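Local coordinates for protein uncharacterized CONSERVED DOMAIN PROTEIN (Vibrio cholerae, PDB 3LKV) that probably serves as the periplasmic substrate-binding component of an ABC transporter, holding a phenylalanine in the cleft between its two lobes, at residues A21-A24 with T25-G28; A177-S180 with A181-Q184; L200-N203 with T204-S207. All blocks are in the same frame, centred on the assembly; numbering follows the deposited sequence.

Contact 1. Residues A21-A24 with T25-G28. With PHE (phenylalanine), chain B.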
loop_
_atom_site.group_PDB
_atom_site.type_symbol
_atom_site.label_atom_id
_atom_site.label_comp_id
_atom_site.label_asym_id
_atom_site.label_seq_id
_atom_site.Cartn_x
_atom_site.Cartn_y
_atom_site.Cartn_z
ATOM N N ALA A 21 -5.350 -13.535 8.838
ATOM C CA ALA A 21 -6.416 -13.990 7.927
ATOM C C ALA A 21 -7.160 -12.811 7.288
ATOM O O ALA A 21 -7.485 -12.811 6.076
ATOM C CB ALA A 21 -7.399 -14.915 8.593
ATOM N N LEU A 22 -7.459 -11.806 8.088
ATOM C CA LEU A 22 -8.236 -10.684 7.536
ATOM C C LEU A 22 -7.396 -9.810 6.639
ATOM O O LEU A 22 -7.913 -9.272 5.640
ATOM C CB LEU A 22 -8.853 -9.852 8.622
ATOM C CG LEU A 22 -9.765 -10.642 9.576
ATOM C CD1 LEU A 22 -10.376 -9.672 10.503
ATOM C CD2 LEU A 22 -10.825 -11.427 8.835
ATOM N N ASP A 23 -6.112 -9.680 6.974
ATOM C CA ASP A 23 -5.186 -8.976 6.103
ATOM C C ASP A 23 -4.992 -9.699 4.782
ATOM O O ASP A 23 -4.814 -9.036 3.774
ATOM C CB ASP A 23 -3.829 -8.719 6.761
ATOM C CG ASP A 23 -3.921 -7.673 7.897
ATOM O OD1 ASP A 23 -4.981 -7.013 8.127
ATOM O OD2 ASP A 23 -2.910 -7.515 8.595
ATOM N N ALA A 24 -5.029 -11.027 4.769
ATOM C CA ALA A 24 -4.897 -11.745 3.509
ATOM C C ALA A 24 -6.176 -11.534 2.693
ATOM O O ALA A 24 -6.129 -11.430 1.491
ATOM C CB ALA A 24 -4.624 -13.271 3.714
ATOM N N THR A 25 -7.322 -11.510 3.359
ATOM C CA THR A 25 -8.557 -11.293 2.672
ATOM C C THR A 25 -8.525 -9.939 1.994
ATOM O O THR A 25 -8.891 -9.808 0.840
ATOM C CB THR A 25 -9.741 -11.360 3.625
ATOM O OG1 THR A 25 -9.769 -12.656 4.234
ATOM C CG2 THR A 25 -11.012 -11.160 2.894
ATOM N N ARG A 26 -8.060 -8.932 2.715
ATOM C CA ARG A 26 -7.996 -7.585 2.178
ATOM C C ARG A 26 -7.018 -7.477 1.000
ATOM O O ARG A 26 -7.303 -6.786 0.039
ATOM C CB ARG A 26 -7.626 -6.591 3.282
ATOM C CG ARG A 26 -7.707 -5.160 2.806
ATOM C CD ARG A 26 -7.608 -4.141 3.861
ATOM N NE ARG A 26 -6.209 -3.792 4.132
ATOM C CZ ARG A 26 -5.513 -4.232 5.170
ATOM N NH1 ARG A 26 -6.045 -5.070 6.046
ATOM N NH2 ARG A 26 -4.276 -3.860 5.327
ATOM N N GLN A 27 -5.873 -8.143 1.076
ATOM C CA GLN A 27 -4.919 -8.114 -0.031
ATOM C C GLN A 27 -5.511 -8.796 -1.263
ATOM O O GLN A 27 -5.341 -8.362 -2.424
ATOM C CB GLN A 27 -3.636 -8.841 0.364
ATOM C CG GLN A 27 -2.505 -8.702 -0.686
ATOM C CD GLN A 27 -2.099 -7.257 -0.942
ATOM O OE1 GLN A 27 -1.639 -6.587 -0.031
ATOM N NE2 GLN A 27 -2.244 -6.772 -2.196
ATOM N N GLY A 28 -6.182 -9.898 -1.001
ATOM C CA GLY A 28 -6.874 -10.624 -2.058
ATOM C C GLY A 28 -7.923 -9.794 -2.785
ATOM O O GLY A 28 -8.049 -9.854 -4.017
HETATM N N PHE B . -15.097 -15.451 10.139
HETATM C CA PHE B . -14.690 -14.425 11.181
HETATM C C PHE B . -15.877 -13.448 11.405
HETATM O O PHE B . -17.024 -13.838 11.036
HETATM C CB PHE B . -13.386 -13.707 10.806
HETATM C CG PHE B . -12.140 -14.555 11.048
HETATM C CD1 PHE B . -11.687 -14.798 12.357
HETATM C CD2 PHE B . -11.445 -15.119 10.001
HETATM C CE1 PHE B . -10.600 -15.577 12.590
HETATM C CE2 PHE B . -10.347 -15.892 10.224
HETATM C CZ PHE B . -9.906 -16.145 11.506
HETATM O OXT PHE B . -15.764 -12.330 11.955
HETATM O O HOH W 1 -2.684 -4.413 7.898
#
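Asp-23 holds CG beside its backbone N (chi1 -70°), while Arg-26 sends CG anti to its own nitrogen and then bends at chi3 (87°), and the two side chains run side by side in the same direction. Their ends form a salt bridge in which NH1 of Arg-26 lies 3.0 Å from OD1 of Asp-23. The approach is not coplanar: the carboxylate and guanidinium planes stand 83° apart, with the oxygen near the guanidinium plane at its edge but the nitrogen above the carboxylate. Water 1 bridges the second branches, accepting from NH2 of Arg-26 at 3.1 Å and donating a weak bond to OD2 of Asp-23. The side-chain amide of Gln-15 hydrogen-bonds to both, NE2 to OD1 of Asp-23 and OE1 to NH1 of Arg-26, and Tyr-48 makes a cation-pi contact with Arg-26.

Asp-23 and Arg-26 lie on helix 20-35, the crossover helix of the beta-alpha-beta unit that joins strands 9-15 and 44-50 in the parallel sheet. Toward its N-terminal end the helix lines the ligand pocket: CB of Ala-21 comes 3.5 Å from CE2 of the bound phenylalanine, and CD2 of Leu-22 lies 3.9 Å from CD2 of the ligand ring. Thr-25 turns its hydroxyl back onto the helix, OG1 donating to O of Ala-21 at 2.9 Å. That carbonyl also accepts from N of Thr-25, the two donors reaching it from opposite faces of its plane.

Contact 2. Residues A177-S180 with A181-Q184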
loop_
_atom_site.group_PDB
_atom_site.type_symbol
_atom_site.label_atom_id
_atom_site.label_comp_id
_atom_site.label_asym_id
_atom_site.label_seq_id
_atom_site.Cartn_x
_atom_site.Cartn_y
_atom_site.Cartn_z
ATOM N N ALA A 177 -13.732 -14.840 26.688
ATOM C CA ALA A 177 -12.784 -13.752 26.727
ATOM C C ALA A 177 -13.460 -12.589 26.025
ATOM O O ALA A 177 -13.811 -12.694 24.861
ATOM C CB ALA A 177 -11.498 -14.164 25.986
ATOM N N LEU A 178 -13.681 -11.504 26.743
ATOM C CA LEU A 178 -14.391 -10.360 26.197
ATOM C C LEU A 178 -13.513 -9.465 25.329
ATOM O O LEU A 178 -14.012 -8.640 24.585
ATOM C CB LEU A 178 -14.985 -9.512 27.339
ATOM C CG LEU A 178 -15.908 -10.316 28.292
ATOM C CD1 LEU A 178 -16.447 -9.407 29.410
ATOM C CD2 LEU A 178 -17.062 -10.993 27.506
ATOM N N LYS A 179 -12.212 -9.559 25.488
ATOM C CA LYS A 179 -11.304 -8.802 24.674
ATOM C C LYS A 179 -10.010 -9.592 24.607
ATOM O O LYS A 179 -9.809 -10.536 25.386
ATOM C CB LYS A 179 -11.088 -7.412 25.265
ATOM C CG LYS A 179 -10.672 -7.455 26.662
ATOM C CD LYS A 179 -10.675 -6.049 27.273
ATOM C CE LYS A 179 -10.018 -6.108 28.670
ATOM N NZ LYS A 179 -10.663 -7.154 29.557
ATOM N N SER A 180 -9.163 -9.243 23.647
ATOM C CA SER A 180 -8.050 -10.097 23.345
ATOM C C SER A 180 -7.055 -10.230 24.459
ATOM O O SER A 180 -6.422 -11.232 24.544
ATOM C CB SER A 180 -7.380 -9.739 22.020
ATOM O OG SER A 180 -7.071 -8.393 21.927
ATOM N N ALA A 181 -6.973 -9.252 25.334
ATOM C CA ALA A 181 -6.068 -9.309 26.446
ATOM C C ALA A 181 -6.515 -10.311 27.514
ATOM O O ALA A 181 -5.732 -10.625 28.344
ATOM C CB ALA A 181 -5.862 -7.884 27.088
ATOM N N ASP A 182 -7.755 -10.799 27.493
ATOM C CA ASP A 182 -8.168 -11.835 28.432
ATOM C C ASP A 182 -7.969 -13.247 27.859
ATOM O O ASP A 182 -8.282 -14.223 28.549
ATOM C CB ASP A 182 -9.680 -11.795 28.743
ATOM C CG ASP A 182 -10.208 -10.430 29.155
ATOM O OD1 ASP A 182 -9.535 -9.658 29.840
ATOM O OD2 ASP A 182 -11.374 -10.188 28.811
ATOM N N VAL A 183 -7.553 -13.379 26.603
ATOM C CA VAL A 183 -7.539 -14.703 25.959
ATOM C C VAL A 183 -6.525 -15.638 26.612
ATOM O O VAL A 183 -6.805 -16.822 26.832
ATOM C CB VAL A 183 -7.297 -14.600 24.447
ATOM C CG1 VAL A 183 -6.805 -15.936 23.875
ATOM C CG2 VAL A 183 -8.621 -14.097 23.758
ATOM N N GLN A 184 -5.373 -15.106 26.978
ATOM C CA GLN A 184 -4.348 -15.955 27.599
ATOM C C GLN A 184 -4.804 -16.511 28.981
ATOM O O GLN A 184 -4.704 -17.714 29.253
ATOM C CB GLN A 184 -3.008 -15.215 27.665
ATOM C CG GLN A 184 -1.902 -16.038 28.304
ATOM C CD GLN A 184 -0.497 -15.402 28.182
ATOM O OE1 GLN A 184 -0.264 -14.527 27.401
ATOM N NE2 GLN A 184 0.411 -15.873 28.961
HETATM O O HOH W 2 -13.223 -11.917 29.897
HETATM O O HOH W 3 -4.458 -12.670 25.971
#
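Ala-177 meets Val-183 across the turn that leads from strand 171-176 into helix 183-191, a beta-to-alpha connection in the lobe built on the mixed sheet. This is the tightly packed side. CB of Ala-177 lies 3.6 Å from CG2 of Val-183, the methyl that stands beside the valine backbone N, and both residues are buried. Helix 203-207 and helix 209-218 close over Val-183 through Thr-204 and Met-212, while a backbone bond to Tyr-147 ties Ala-177 to the neighbouring strand 142-147.

The outer side is polar and wetter. Lys-179 and Asp-182 lie across one another at a slant there, with NZ of Lys-179 donating to OD1 of Asp-182 at 2.8 Å in a salt bridge. The ammonium arrives on the syn side of that oxygen, 20° out of the carboxylate plane. Lys-179 starts with CG between its backbone N and carbonyl carbon (chi1 54°), which brings the aliphatic part of the chain alongside the carboxylate before a bend at chi4 turns the ammonium in.

The backbone closes on itself as well: N of Asp-182 donates to O of Lys-179 at 3.0 Å, and N of Val-183 to O of Ser-180 at 3.2 Å. OD2 of Asp-182 receives weak bonds from the backbone nitrogens of Leu-178 and Lys-179. Water 2 sits on this polar side, accepting from N of Leu-178 and donating to the same OD2 of Asp-182 at 2.8 Å.

Contact 3. Residues L200-N203 with T204-S207. With PHE (phenylalanine), chain B.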
loop_
_atom_site.group_PDB
_atom_site.type_symbol
_atom_site.label_atom_id
_atom_site.label_comp_id
_atom_site.label_asym_id
_atom_site.label_seq_id
_atom_site.Cartn_x
_atom_site.Cartn_y
_atom_site.Cartn_z
ATOM N N LEU A 200 -10.871 -21.419 17.541
ATOM C CA LEU A 200 -11.856 -21.224 16.504
ATOM C C LEU A 200 -11.713 -19.902 15.732
ATOM O O LEU A 200 -10.841 -19.059 16.008
ATOM C CB LEU A 200 -13.278 -21.439 17.041
ATOM C CG LEU A 200 -13.779 -20.736 18.252
ATOM C CD1 LEU A 200 -13.502 -19.363 18.038
ATOM C CD2 LEU A 200 -15.266 -20.961 18.436
ATOM N N ILE A 201 -12.570 -19.791 14.723
ATOM C CA ILE A 201 -12.711 -18.598 13.888
ATOM C C ILE A 201 -13.414 -17.506 14.687
ATOM O O ILE A 201 -14.642 -17.247 14.555
ATOM C CB ILE A 201 -13.423 -18.957 12.573
ATOM C CG1 ILE A 201 -12.607 -20.014 11.839
ATOM C CG2 ILE A 201 -13.682 -17.696 11.631
ATOM C CD1 ILE A 201 -11.133 -19.611 11.513
ATOM N N ASP A 202 -12.599 -16.863 15.504
ATOM C CA ASP A 202 -13.033 -15.777 16.357
ATOM C C ASP A 202 -11.923 -14.738 16.289
ATOM O O ASP A 202 -10.768 -15.084 16.457
ATOM C CB ASP A 202 -13.178 -16.349 17.769
ATOM C CG ASP A 202 -13.376 -15.315 18.864
ATOM O OD1 ASP A 202 -12.563 -14.346 18.973
ATOM O OD2 ASP A 202 -14.352 -15.529 19.681
ATOM N N ASN A 203 -12.287 -13.473 16.085
ATOM C CA ASN A 203 -11.319 -12.378 15.950
ATOM C C ASN A 203 -10.520 -12.045 17.207
ATOM O O ASN A 203 -9.363 -11.667 17.136
ATOM C CB ASN A 203 -12.067 -11.118 15.459
ATOM C CG ASN A 203 -12.695 -11.335 14.088
ATOM O OD1 ASN A 203 -11.960 -11.466 13.080
ATOM N ND2 ASN A 203 -14.034 -11.426 14.035
ATOM N N THR A 204 -11.147 -12.208 18.363
ATOM C CA THR A 204 -10.499 -12.002 19.644
ATOM C C THR A 204 -9.454 -13.069 19.873
ATOM O O THR A 204 -8.332 -12.762 20.261
ATOM C CB THR A 204 -11.499 -12.074 20.802
ATOM O OG1 THR A 204 -12.654 -11.248 20.512
ATOM C CG2 THR A 204 -10.826 -11.603 22.110
ATOM N N VAL A 205 -9.803 -14.320 19.634
ATOM C CA VAL A 205 -8.798 -15.404 19.662
ATOM C C VAL A 205 -7.687 -15.174 18.645
ATOM O O VAL A 205 -6.514 -15.197 19.001
ATOM C CB VAL A 205 -9.427 -16.812 19.445
ATOM C CG1 VAL A 205 -8.326 -17.921 19.315
ATOM C CG2 VAL A 205 -10.361 -17.163 20.622
ATOM N N ALA A 206 -8.059 -14.905 17.386
ATOM C CA ALA A 206 -7.071 -14.690 16.329
ATOM C C ALA A 206 -6.084 -13.591 16.731
ATOM O O ALA A 206 -4.911 -13.718 16.509
ATOM C CB ALA A 206 -7.740 -14.370 14.953
ATOM N N SER A 207 -6.529 -12.535 17.361
ATOM C CA SER A 207 -5.635 -11.431 17.650
ATOM C C SER A 207 -4.761 -11.693 18.886
ATOM O O SER A 207 -3.859 -10.937 19.177
ATOM C CB SER A 207 -6.464 -10.151 17.813
ATOM O OG SER A 207 -7.083 -10.173 19.103
HETATM N N PHE B . -15.097 -15.451 10.139
HETATM C CA PHE B . -14.690 -14.425 11.181
HETATM C C PHE B . -15.877 -13.448 11.405
HETATM O O PHE B . -17.024 -13.838 11.036
HETATM C CB PHE B . -13.386 -13.707 10.806
HETATM C CG PHE B . -12.140 -14.555 11.048
HETATM C CD1 PHE B . -11.687 -14.798 12.357
HETATM C CD2 PHE B . -11.445 -15.119 10.001
HETATM C CE1 PHE B . -10.600 -15.577 12.590
HETATM C CE2 PHE B . -10.347 -15.892 10.224
HETATM C CZ PHE B . -9.906 -16.145 11.506
HETATM O OXT PHE B . -15.764 -12.330 11.955
#
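An aspartate N-cap starts the short helix 203-207 at the edge of the phenylalanine pocket, just after strand 196-199. OD1 of Asp-202 accepts from N of Val-205 at 2.8 Å, with an N-H...O angle of 161°, and more weakly from N of Thr-204. The donor of Val-205 comes from above the carboxylate plane. With CG anti to its backbone N (chi1 169°), the aspartate swings forward over the first turn, while OD2 is taken by the backbone N of Asn-148. Thr-204 OG1 bonds to Glu-151 and Asn-148. The helix is then continued by the bond from N of Ala-206 to O of Asp-202 at 2.9 Å, made in the carbonyl plane.

Asn-203 points its side chain at the ligand instead. CG stands beside the backbone N, and ND2 donates to OXT of the bound phenylalanine at 2.9 Å and 158°. With ND2 bonded to the ligand and OD1 to NE2 of His-19, the amide is held in rotation from both ends. Ile-201, the centre of an inverse gamma turn, packs CD1 3.7 Å from CZ of the ligand ring, and Ala-206 brings CB to CE1 of the same ring at 3.9 Å.

The helix start would favour the negative charge of Asp-202, whereas nearby Glu-151 would work against it; the neutral amide of Asn-203 can meet the ligand carboxylate as a donor.

Contacts 1 and 3 belong to different lobes but converge on the same phenylalanine, meeting where Leu-22 packs on Asn-203; their centres lie about 15 Å apart. Contact 3 is almost wholly buried and close to the centre of the chain. Contact 1 is mixed, apolar at the ligand and ionic farther along its helix. Contact 2 is the one nearer the surface, about 17 Å from the chain centre, with Leu-178, Lys-179 and Ala-181 exposed, and touches no ligand. Contacts 2 and 3 share one lobe, with Ser-180 packed against Thr-204 and Ser-207. Each contains an aspartate, paired with arginine or lysine in contacts 1 and 2 and capping a helix in contact 3.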